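Local coordinates for uronate isomerase (Caulobacter crescentus, PDB 2Q01), which interconverts D-glucuronate with D-fructuronate and D-galacturonate with D-tagaturonate in the breakdown of hexuronic acids, at residues B[239-253]-B[295-309]. Sequence-based numbering, arbitrary orientation. Where two conformers were deposited one is given.
Sequences RQAFIDAGATSSDHG and MAKMSLDDGLVMQIH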
loop_
_atom_site.group_PDB
_atom_site.type_symbol
_atom_site.label_atom_id
_atom_site.label_comp_id
_atom_site.label_asym_id
_atom_site.label_seq_id
_atom_site.Cartn_x
_atom_site.Cartn_y
_atom_site.Cartn_z
ATOM N N ARG B 239 -9.340 35.978 10.479
ATOM C CA ARG B 239 -9.365 35.509 9.102
ATOM C C ARG B 239 -9.421 36.664 8.111
ATOM O O ARG B 239 -8.721 36.637 7.098
ATOM C CB ARG B 239 -10.532 34.555 8.875
ATOM C CG ARG B 239 -10.225 33.132 9.290
ATOM C CD ARG B 239 -11.492 32.322 9.472
ATOM N NE ARG B 239 -12.124 32.005 8.197
ATOM C CZ ARG B 239 -12.044 30.819 7.597
ATOM N NH1 ARG B 239 -11.359 29.828 8.149
ATOM N NH2 ARG B 239 -12.656 30.624 6.441
ATOM N N GLN B 240 -10.239 37.671 8.421
ATOM C CA GLN B 240 -10.340 38.890 7.619
ATOM C C GLN B 240 -9.003 39.618 7.517
ATOM O O GLN B 240 -8.625 40.066 6.436
ATOM C CB GLN B 240 -11.415 39.830 8.185
ATOM C CG GLN B 240 -11.821 40.963 7.247
ATOM C CD GLN B 240 -12.137 40.479 5.837
ATOM O OE1 GLN B 240 -13.024 39.641 5.633
ATOM N NE2 GLN B 240 -11.406 41.003 4.857
ATOM N N ALA B 241 -8.298 39.716 8.644
ATOM C CA ALA B 241 -6.961 40.307 8.706
ATOM C C ALA B 241 -5.941 39.556 7.848
ATOM O O ALA B 241 -5.026 40.165 7.301
ATOM C CB ALA B 241 -6.482 40.376 10.147
ATOM N N PHE B 242 -6.104 38.239 7.744
ATOM C CA PHE B 242 -5.232 37.400 6.924
ATOM C C PHE B 242 -5.519 37.599 5.437
ATOM O O PHE B 242 -4.592 37.697 4.636
ATOM C CB PHE B 242 -5.383 35.926 7.307
ATOM C CG PHE B 242 -4.528 35.499 8.474
ATOM C CD1 PHE B 242 -4.742 36.007 9.752
ATOM C CD2 PHE B 242 -3.523 34.552 8.300
ATOM C CE1 PHE B 242 -3.965 35.600 10.832
ATOM C CE2 PHE B 242 -2.737 34.137 9.372
ATOM C CZ PHE B 242 -2.956 34.665 10.638
ATOM N N ILE B 243 -6.803 37.659 5.089
ATOM C CA ILE B 243 -7.272 37.985 3.737
ATOM C C ILE B 243 -6.708 39.325 3.255
ATOM O O ILE B 243 -6.201 39.428 2.130
ATOM C CB ILE B 243 -8.825 37.994 3.681
ATOM C CG1 ILE B 243 -9.351 36.567 3.800
ATOM C CG2 ILE B 243 -9.349 38.623 2.386
ATOM C CD1 ILE B 243 -10.743 36.475 4.330
ATOM N N ASP B 244 -6.778 40.330 4.129
ATOM C CA ASP B 244 -6.216 41.655 3.873
ATOM C C ASP B 244 -4.692 41.630 3.724
ATOM O O ASP B 244 -4.112 42.515 3.092
ATOM C CB ASP B 244 -6.618 42.630 4.985
ATOM C CG ASP B 244 -8.109 42.940 4.989
ATOM O OD1 ASP B 244 -8.614 43.374 6.046
ATOM O OD2 ASP B 244 -8.777 42.756 3.947
ATOM N N ALA B 245 -4.059 40.613 4.304
ATOM C CA ALA B 245 -2.624 40.384 4.155
ATOM C C ALA B 245 -2.315 39.480 2.951
ATOM O O ALA B 245 -1.158 39.115 2.714
ATOM C CB ALA B 245 -2.050 39.792 5.435
ATOM N N GLY B 246 -3.357 39.114 2.206
ATOM C CA GLY B 246 -3.198 38.383 0.956
ATOM C C GLY B 246 -3.534 36.905 0.979
ATOM O O GLY B 246 -3.448 36.244 -0.059
ATOM N N ALA B 247 -3.912 36.387 2.148
ATOM C CA ALA B 247 -4.257 34.970 2.305
ATOM C C ALA B 247 -5.444 34.544 1.455
ATOM O O ALA B 247 -6.414 35.286 1.290
ATOM C CB ALA B 247 -4.519 34.628 3.758
ATOM N N THR B 248 -5.335 33.343 0.900
ATOM C CA THR B 248 -6.415 32.727 0.144
ATOM C C THR B 248 -6.744 31.364 0.739
ATOM O O THR B 248 -7.712 30.717 0.333
ATOM C CB THR B 248 -6.034 32.537 -1.346
ATOM O OG1 THR B 248 -4.876 31.697 -1.452
ATOM C CG2 THR B 248 -5.753 33.871 -2.038
ATOM N N SER B 249 -5.942 30.943 1.716
ATOM C CA SER B 249 -6.072 29.605 2.271
ATOM C C SER B 249 -6.025 29.541 3.795
ATOM O O SER B 249 -5.522 30.446 4.461
ATOM C CB SER B 249 -5.010 28.681 1.668
ATOM O OG SER B 249 -5.260 27.333 2.017
ATOM N N SER B 250 -6.576 28.461 4.340
ATOM C CA SER B 250 -6.428 28.146 5.751
ATOM C C SER B 250 -5.790 26.758 5.857
ATOM O O SER B 250 -5.817 25.983 4.895
ATOM C CB SER B 250 -7.765 28.230 6.495
ATOM O OG SER B 250 -8.469 27.008 6.448
ATOM N N ASP B 251 -5.205 26.448 7.007
ATOM C CA ASP B 251 -4.483 25.182 7.180
ATOM C C ASP B 251 -4.766 24.546 8.543
ATOM O O ASP B 251 -4.787 25.233 9.559
ATOM C CB ASP B 251 -2.977 25.397 6.978
ATOM C CG ASP B 251 -2.186 24.104 7.036
ATOM O OD1 ASP B 251 -2.725 23.054 6.626
ATOM O OD2 ASP B 251 -1.019 24.135 7.488
ATOM N N HIS B 252 -4.982 23.230 8.551
ATOM C CA HIS B 252 -5.389 22.504 9.755
ATOM C C HIS B 252 -4.617 21.204 9.944
ATOM O O HIS B 252 -4.878 20.213 9.268
ATOM C CB HIS B 252 -6.900 22.245 9.724
ATOM C CG HIS B 252 -7.694 23.459 9.357
ATOM N ND1 HIS B 252 -8.043 24.420 10.278
ATOM C CD2 HIS B 252 -8.137 23.908 8.160
ATOM C CE1 HIS B 252 -8.695 25.395 9.670
ATOM N NE2 HIS B 252 -8.767 25.108 8.384
ATOM N N GLY B 253 -3.658 21.222 10.867
ATOM C CA GLY B 253 -2.859 20.044 11.194
ATOM C C GLY B 253 -3.363 19.347 12.445
ATOM O O GLY B 253 -2.783 19.480 13.520
ATOM N N MET B 295 -14.865 26.169 10.562
ATOM C CA MET B 295 -13.981 26.901 9.642
ATOM C C MET B 295 -14.497 26.853 8.209
ATOM O O MET B 295 -14.267 27.777 7.434
ATOM C CB MET B 295 -12.547 26.354 9.678
ATOM C CG MET B 295 -11.775 26.549 10.981
ATOM S SD MET B 295 -11.221 28.216 11.334
ATOM C CE MET B 295 -12.394 28.721 12.578
ATOM N N ALA B 296 -15.178 25.762 7.865
ATOM C CA ALA B 296 -15.759 25.573 6.543
ATOM C C ALA B 296 -17.002 26.430 6.366
ATOM O O ALA B 296 -17.272 26.909 5.268
ATOM C CB ALA B 296 -16.098 24.127 6.332
ATOM N N LYS B 297 -17.752 26.608 7.452
ATOM C CA LYS B 297 -18.906 27.507 7.495
ATOM C C LYS B 297 -18.506 28.983 7.370
ATOM O O LYS B 297 -19.273 29.797 6.854
ATOM C CB LYS B 297 -19.697 27.292 8.792
ATOM C CG LYS B 297 -20.538 26.021 8.802
ATOM C CD LYS B 297 -21.576 26.032 9.912
ATOM C CE LYS B 297 -21.067 25.362 11.165
ATOM N NZ LYS B 297 -22.101 25.349 12.235
ATOM N N MET B 298 -17.312 29.322 7.863
ATOM C CA MET B 298 -16.756 30.662 7.701
ATOM C C MET B 298 -16.253 30.855 6.279
ATOM O O MET B 298 -16.380 31.944 5.717
ATOM C CB MET B 298 -15.613 30.906 8.688
ATOM C CG MET B 298 -16.052 31.233 10.106
ATOM S SD MET B 298 -14.653 31.311 11.239
ATOM C CE MET B 298 -15.491 31.000 12.790
ATOM N N SER B 299 -15.694 29.790 5.705
ATOM C CA SER B 299 -15.184 29.783 4.328
ATOM C C SER B 299 -16.280 29.997 3.293
ATOM O O SER B 299 -16.022 30.503 2.200
ATOM C CB SER B 299 -14.463 28.471 4.040
ATOM O OG SER B 299 -13.166 28.479 4.602
ATOM N N LEU B 300 -17.502 29.603 3.649
ATOM C CA LEU B 300 -18.691 29.885 2.853
ATOM C C LEU B 300 -18.909 31.385 2.675
ATOM O O LEU B 300 -19.448 31.820 1.653
ATOM C CB LEU B 300 -19.910 29.288 3.537
ATOM C CG LEU B 300 -20.557 27.996 3.047
ATOM C CD1 LEU B 300 -19.564 26.885 2.759
ATOM C CD2 LEU B 300 -21.558 27.576 4.097
ATOM N N ASP B 301 -18.484 32.162 3.673
ATOM C CA ASP B 301 -18.609 33.619 3.648
ATOM C C ASP B 301 -17.372 34.343 3.113
ATOM O O ASP B 301 -17.504 35.228 2.267
ATOM C CB ASP B 301 -18.983 34.156 5.036
ATOM C CG ASP B 301 -20.393 33.762 5.457
ATOM O OD1 ASP B 301 -20.577 33.371 6.631
ATOM O OD2 ASP B 301 -21.320 33.840 4.621
ATOM N N ASP B 302 -16.184 33.971 3.597
ATOM C CA ASP B 302 -14.949 34.698 3.247
ATOM C C ASP B 302 -14.080 34.084 2.141
ATOM O O ASP B 302 -13.103 34.699 1.703
ATOM C CB ASP B 302 -14.116 35.055 4.499
ATOM C CG ASP B 302 -13.556 33.835 5.245
ATOM O OD1 ASP B 302 -13.284 33.981 6.457
ATOM O OD2 ASP B 302 -13.368 32.747 4.654
ATOM N N GLY B 303 -14.434 32.880 1.700
ATOM C CA GLY B 303 -13.780 32.250 0.555
ATOM C C GLY B 303 -12.374 31.717 0.777
ATOM O O GLY B 303 -11.613 31.548 -0.179
ATOM N N LEU B 304 -12.024 31.458 2.033
ATOM C CA LEU B 304 -10.757 30.810 2.360
ATOM C C LEU B 304 -10.756 29.328 2.009
ATOM O O LEU B 304 -11.592 28.567 2.488
ATOM C CB LEU B 304 -10.422 31.000 3.837
ATOM C CG LEU B 304 -9.151 31.771 4.191
ATOM C CD1 LEU B 304 -8.942 32.952 3.279
ATOM C CD2 LEU B 304 -9.185 32.204 5.641
ATOM N N VAL B 305 -9.816 28.937 1.156
ATOM C CA VAL B 305 -9.632 27.542 0.766
ATOM C C VAL B 305 -9.055 26.754 1.941
ATOM O O VAL B 305 -8.077 27.155 2.554
ATOM C CB VAL B 305 -8.729 27.422 -0.484
ATOM C CG1 VAL B 305 -8.319 26.000 -0.710
ATOM C CG2 VAL B 305 -9.451 27.954 -1.714
ATOM N N MET B 306 -9.677 25.628 2.258
ATOM C CA MET B 306 -9.384 24.931 3.490
ATOM C C MET B 306 -8.485 23.722 3.260
ATOM O O MET B 306 -8.892 22.757 2.625
ATOM C CB MET B 306 -10.705 24.509 4.114
ATOM C CG MET B 306 -10.658 24.206 5.568
ATOM S SD MET B 306 -12.345 23.920 6.098
ATOM C CE MET B 306 -12.105 22.349 6.901
ATOM N N GLN B 307 -7.266 23.768 3.785
ATOM C CA GLN B 307 -6.361 22.622 3.686
ATOM C C GLN B 307 -6.369 21.772 4.951
ATOM O O GLN B 307 -6.090 22.263 6.042
ATOM C CB GLN B 307 -4.931 23.072 3.395
ATOM C CG GLN B 307 -4.784 24.020 2.227
ATOM C CD GLN B 307 -3.371 24.554 2.106
ATOM O OE1 GLN B 307 -3.048 25.613 2.645
ATOM N NE2 GLN B 307 -2.513 23.812 1.413
ATOM N N ILE B 308 -6.672 20.488 4.802
ATOM C CA ILE B 308 -6.578 19.561 5.919
ATOM C C ILE B 308 -5.323 18.686 5.796
ATOM O O ILE B 308 -5.164 17.928 4.833
ATOM C CB ILE B 308 -7.870 18.723 6.086
ATOM C CG1 ILE B 308 -9.085 19.652 6.224
ATOM C CG2 ILE B 308 -7.760 17.787 7.299
ATOM C CD1 ILE B 308 -10.424 18.957 6.077
ATOM N N HIS B 309 -4.439 18.829 6.784
ATOM C CA HIS B 309 -3.192 18.073 6.911
ATOM C C HIS B 309 -3.238 17.132 8.126
ATOM O O HIS B 309 -2.609 17.421 9.149
ATOM C CB HIS B 309 -2.029 19.045 7.125
ATOM C CG HIS B 309 -1.511 19.675 5.873
ATOM N ND1 HIS B 309 -1.858 20.951 5.486
ATOM C CD2 HIS B 309 -0.652 19.218 4.933
ATOM C CE1 HIS B 309 -1.244 21.249 4.355
ATOM N NE2 HIS B 309 -0.505 20.214 3.998
HETATM O O HOH W 1 -11.104 27.525 6.313
#
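R239, near the end of helix 228-244, reaches over to the last turn of helix 281-302 and grips D302 side-on. R239 NE meets D302 OD1 at 2.9 Å (N-H...O 162°) and R239 NH2 meets D302 OD2, both on syn lone pairs, with guanidinium and carboxylate planes only 15° apart. The bend at chi3 (72°) brings the NE-NH2 edge of the guanidinium to the D302 carboxylate, nearly in its plane; D302 OD2 also takes the backbone N of L304 in an Asx turn. R239 NH2 gives a further bond to S299 OG at 2.9 Å, and S299 OG in turn donates to L304 O. One water joins R239 NH1, S299 OG and S250 OG, so a network of polar groups ties the helix ends to strand 249-252.

Apolar atoms sandwich the guanidinium: L304 CD2 lies over its centre, 3.7 Å above the plane, and M298 CB sits toward the rim of the other face. L304 CD1 packs on I243 CG1, while H252 has M295 CG beside CE1 (3.5 Å) and M306 CG beside NE2.

Strands 249-252 and 305-308 run parallel, paired by backbone bonds from V305 N to T248 O through H309 N to H252 O. Just past the end of strand 305-308, H309 ND1 donates to OD1 of D251, within strand 249-252, at 2.5 Å, with ring and carboxylate planes nearly perpendicular; D251 OD2 makes a salt bridge with R198.

Each segment passes from helix through a glycine turn, at G246 or G303, into its strand. Two such adjacent helix-to-strand passages, with parallel neighbouring strands and their helices packed outside, are characteristic of the TIM-barrel fold of the metallo-dependent hydrolase superfamily.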